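ABC transporter (Caldanaerobius, PDB 4G68) probably serves as the extracellular solute-binding protein of an ABC transporter, capturing xylose-based sugars from xylan breakdown for uptake. Local coordinates at residues A[69-74]-A[371-376]. Numbering follows the deposited sequence.
With XYS (alpha-D-xylopyranose), chain D; XYP (beta-D-xylopyranose), chain B.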
loop_
_atom_site.group_PDB
_atom_site.type_symbol
_atom_site.label_atom_id
_atom_site.label_comp_id
_atom_site.label_asym_id
_atom_site.label_seq_id
_atom_site.Cartn_x
_atom_site.Cartn_y
_atom_site.Cartn_z
ATOM N N ASN A 69 10.767 -11.064 -4.580
ATOM C CA ASN A 69 10.026 -10.172 -3.698
ATOM C C ASN A 69 10.654 -8.771 -3.630
ATOM O O ASN A 69 11.759 -8.525 -4.189
ATOM C CB ASN A 69 9.847 -10.811 -2.270
ATOM C CG ASN A 69 11.194 -10.959 -1.531
ATOM O OD1 ASN A 69 11.699 -9.980 -0.969
ATOM N ND2 ASN A 69 11.822 -12.152 -1.591
ATOM N N LEU A 70 10.013 -7.846 -2.914
ATOM C CA LEU A 70 10.539 -6.491 -2.856
ATOM C C LEU A 70 10.979 -6.066 -1.510
ATOM O O LEU A 70 11.070 -4.874 -1.264
ATOM C CB LEU A 70 9.461 -5.531 -3.473
ATOM C CG LEU A 70 8.039 -5.556 -2.821
ATOM C CD1 LEU A 70 8.038 -5.288 -1.305
ATOM C CD2 LEU A 70 7.276 -4.393 -3.444
ATOM N N PHE A 71 11.148 -7.025 -0.559
ATOM C CA PHE A 71 11.524 -6.609 0.783
ATOM C C PHE A 71 13.007 -6.227 0.913
ATOM O O PHE A 71 13.871 -7.035 1.265
ATOM C CB PHE A 71 11.125 -7.661 1.804
ATOM C CG PHE A 71 9.613 -7.723 2.001
ATOM C CD1 PHE A 71 8.937 -6.725 2.712
ATOM C CD2 PHE A 71 8.879 -8.736 1.362
ATOM C CE1 PHE A 71 7.524 -6.798 2.857
ATOM C CE2 PHE A 71 7.497 -8.770 1.472
ATOM C CZ PHE A 71 6.822 -7.818 2.212
ATOM N N THR A 72 13.288 -4.982 0.578
ATOM C CA THR A 72 14.656 -4.520 0.476
ATOM C C THR A 72 15.181 -3.860 1.750
ATOM O O THR A 72 16.337 -3.882 1.984
ATOM C CB THR A 72 14.891 -3.511 -0.684
ATOM O OG1 THR A 72 13.884 -2.517 -0.701
ATOM C CG2 THR A 72 15.004 -4.221 -2.052
ATOM N N GLY A 73 14.299 -3.245 2.507
ATOM C CA GLY A 73 14.704 -2.580 3.726
ATOM C C GLY A 73 14.876 -3.496 4.954
ATOM O O GLY A 73 14.375 -4.588 4.948
ATOM N N GLU A 74 15.566 -3.015 5.989
ATOM C CA GLU A 74 15.782 -3.783 7.246
ATOM C C GLU A 74 14.699 -3.357 8.268
ATOM O O GLU A 74 14.299 -2.211 8.289
ATOM C CB GLU A 74 17.199 -3.489 7.808
ATOM C CG GLU A 74 18.289 -3.983 6.879
ATOM C CD GLU A 74 18.416 -5.511 6.813
ATOM O OE1 GLU A 74 17.630 -6.285 7.482
ATOM O OE2 GLU A 74 19.316 -5.983 6.060
ATOM N N SER A 371 3.159 -13.031 6.397
ATOM C CA SER A 371 2.074 -12.425 7.145
ATOM C C SER A 371 2.398 -12.237 8.619
ATOM O O SER A 371 2.123 -11.185 9.210
ATOM C CB SER A 371 0.811 -13.284 6.999
ATOM O OG SER A 371 -0.288 -12.728 7.733
ATOM N N ASP A 372 2.881 -13.298 9.276
ATOM C CA ASP A 372 3.366 -13.185 10.675
ATOM C C ASP A 372 4.487 -12.160 10.807
ATOM O O ASP A 372 4.461 -11.400 11.777
ATOM C CB ASP A 372 3.913 -14.518 11.166
ATOM C CG ASP A 372 2.816 -15.582 11.404
ATOM O OD1 ASP A 372 1.665 -15.351 11.150
ATOM O OD2 ASP A 372 3.214 -16.716 11.871
ATOM N N MET A 373 5.452 -12.128 9.873
ATOM C CA MET A 373 6.575 -11.188 9.923
ATOM C C MET A 373 5.983 -9.771 9.843
ATOM O O MET A 373 6.377 -8.911 10.617
ATOM C CB MET A 373 7.537 -11.365 8.700
ATOM C CG MET A 373 8.686 -10.349 8.587
ATOM S SD MET A 373 9.500 -10.348 6.911
ATOM C CE MET A 373 8.292 -9.441 5.979
ATOM N N ASP A 374 5.066 -9.549 8.909
ATOM C CA ASP A 374 4.457 -8.224 8.688
ATOM C C ASP A 374 3.856 -7.730 9.985
ATOM O O ASP A 374 4.003 -6.587 10.374
ATOM C CB ASP A 374 3.337 -8.273 7.669
ATOM C CG ASP A 374 3.784 -8.179 6.256
ATOM O OD1 ASP A 374 4.924 -7.734 5.922
ATOM O OD2 ASP A 374 2.929 -8.511 5.392
ATOM N N TYR A 375 3.184 -8.637 10.667
ATOM C CA TYR A 375 2.461 -8.267 11.903
ATOM C C TYR A 375 3.477 -7.919 12.982
ATOM O O TYR A 375 3.306 -6.944 13.720
ATOM C CB TYR A 375 1.639 -9.440 12.367
ATOM C CG TYR A 375 0.714 -9.140 13.502
ATOM C CD1 TYR A 375 -0.026 -7.960 13.522
ATOM C CD2 TYR A 375 0.529 -10.093 14.518
ATOM C CE1 TYR A 375 -0.940 -7.713 14.531
ATOM C CE2 TYR A 375 -0.361 -9.851 15.545
ATOM C CZ TYR A 375 -1.086 -8.669 15.530
ATOM O OH TYR A 375 -1.979 -8.427 16.545
ATOM N N LEU A 376 4.534 -8.717 13.070
ATOM C CA LEU A 376 5.567 -8.472 14.107
ATOM C C LEU A 376 6.426 -7.267 13.872
ATOM O O LEU A 376 6.842 -6.612 14.850
ATOM C CB LEU A 376 6.481 -9.699 14.263
ATOM C CG LEU A 376 5.817 -10.936 14.934
ATOM C CD1 LEU A 376 6.781 -12.097 14.765
ATOM C CD2 LEU A 376 5.483 -10.651 16.392
HETATM C C1 XYS D . 10.510 -3.332 3.167
HETATM C C2 XYS D . 10.427 -2.742 1.739
HETATM C C3 XYS D . 9.119 -2.001 1.427
HETATM C C4 XYS D . 7.911 -2.778 1.980
HETATM C C5 XYS D . 8.107 -3.057 3.470
HETATM O O1 XYS D . 11.691 -3.078 3.858
HETATM O O2 XYS D . 11.500 -1.989 1.324
HETATM O O3 XYS D . 9.071 -1.828 0.058
HETATM O O4 XYS D . 6.653 -2.255 1.620
HETATM O O5 XYS D . 9.358 -3.246 3.942
HETATM C C1 XYP B . 6.190 -2.312 0.420
HETATM C C2 XYP B . 4.821 -2.987 0.544
HETATM C C3 XYP B . 4.191 -2.930 -0.867
HETATM C C4 XYP B . 4.090 -1.461 -1.210
HETATM C C5 XYP B . 5.484 -0.804 -1.169
HETATM O O2 XYP B . 5.060 -4.354 0.876
HETATM O O3 XYP B . 2.861 -3.457 -0.674
HETATM O O4 XYP B . 3.588 -1.409 -2.550
HETATM O O5 XYP B . 6.000 -0.959 0.159
#
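F71 helps line the xylo-sugar pocket, and its ring meets M373 and D374 of helix 356-377. The methyl CE of M373 sits over one ring face, 4.2 Å from the centroid of the F71 ring, a CH-pi contact nearly along the ring normal. A bend at chi3 (77°) turns this methyl onto the ring. CD1 of L70 lies over the opposite face, which holds the ring between two aliphatic groups. D374 meets the ring obliquely, with OD1 4.1 Å from F71 CE1 and the carboxylate plane turned 54° from the ring. The same OD1 is hydrogen-bonded to T379 OG1. The ring edge faces the sugar, with F71 CD1 3.7 Å from O5 of the alpha-xylose. N69 OD1 closes an Asx turn by accepting from F71 N at 3.0 Å; the N-H meets a lone pair of OD1 within the plane of the amide. Further on, G73 N donates to O2 of the alpha-xylose at 3.3 Å. With F71 cut back to an alanine, a gap would probably open beside the alpha-xylose, and the M373 methyl would lose its aromatic face. The loop follows strand 64-69. V80 of helix 76-90 touches both F71 and M373, and Q124 of strand 122-126 also packs on F71.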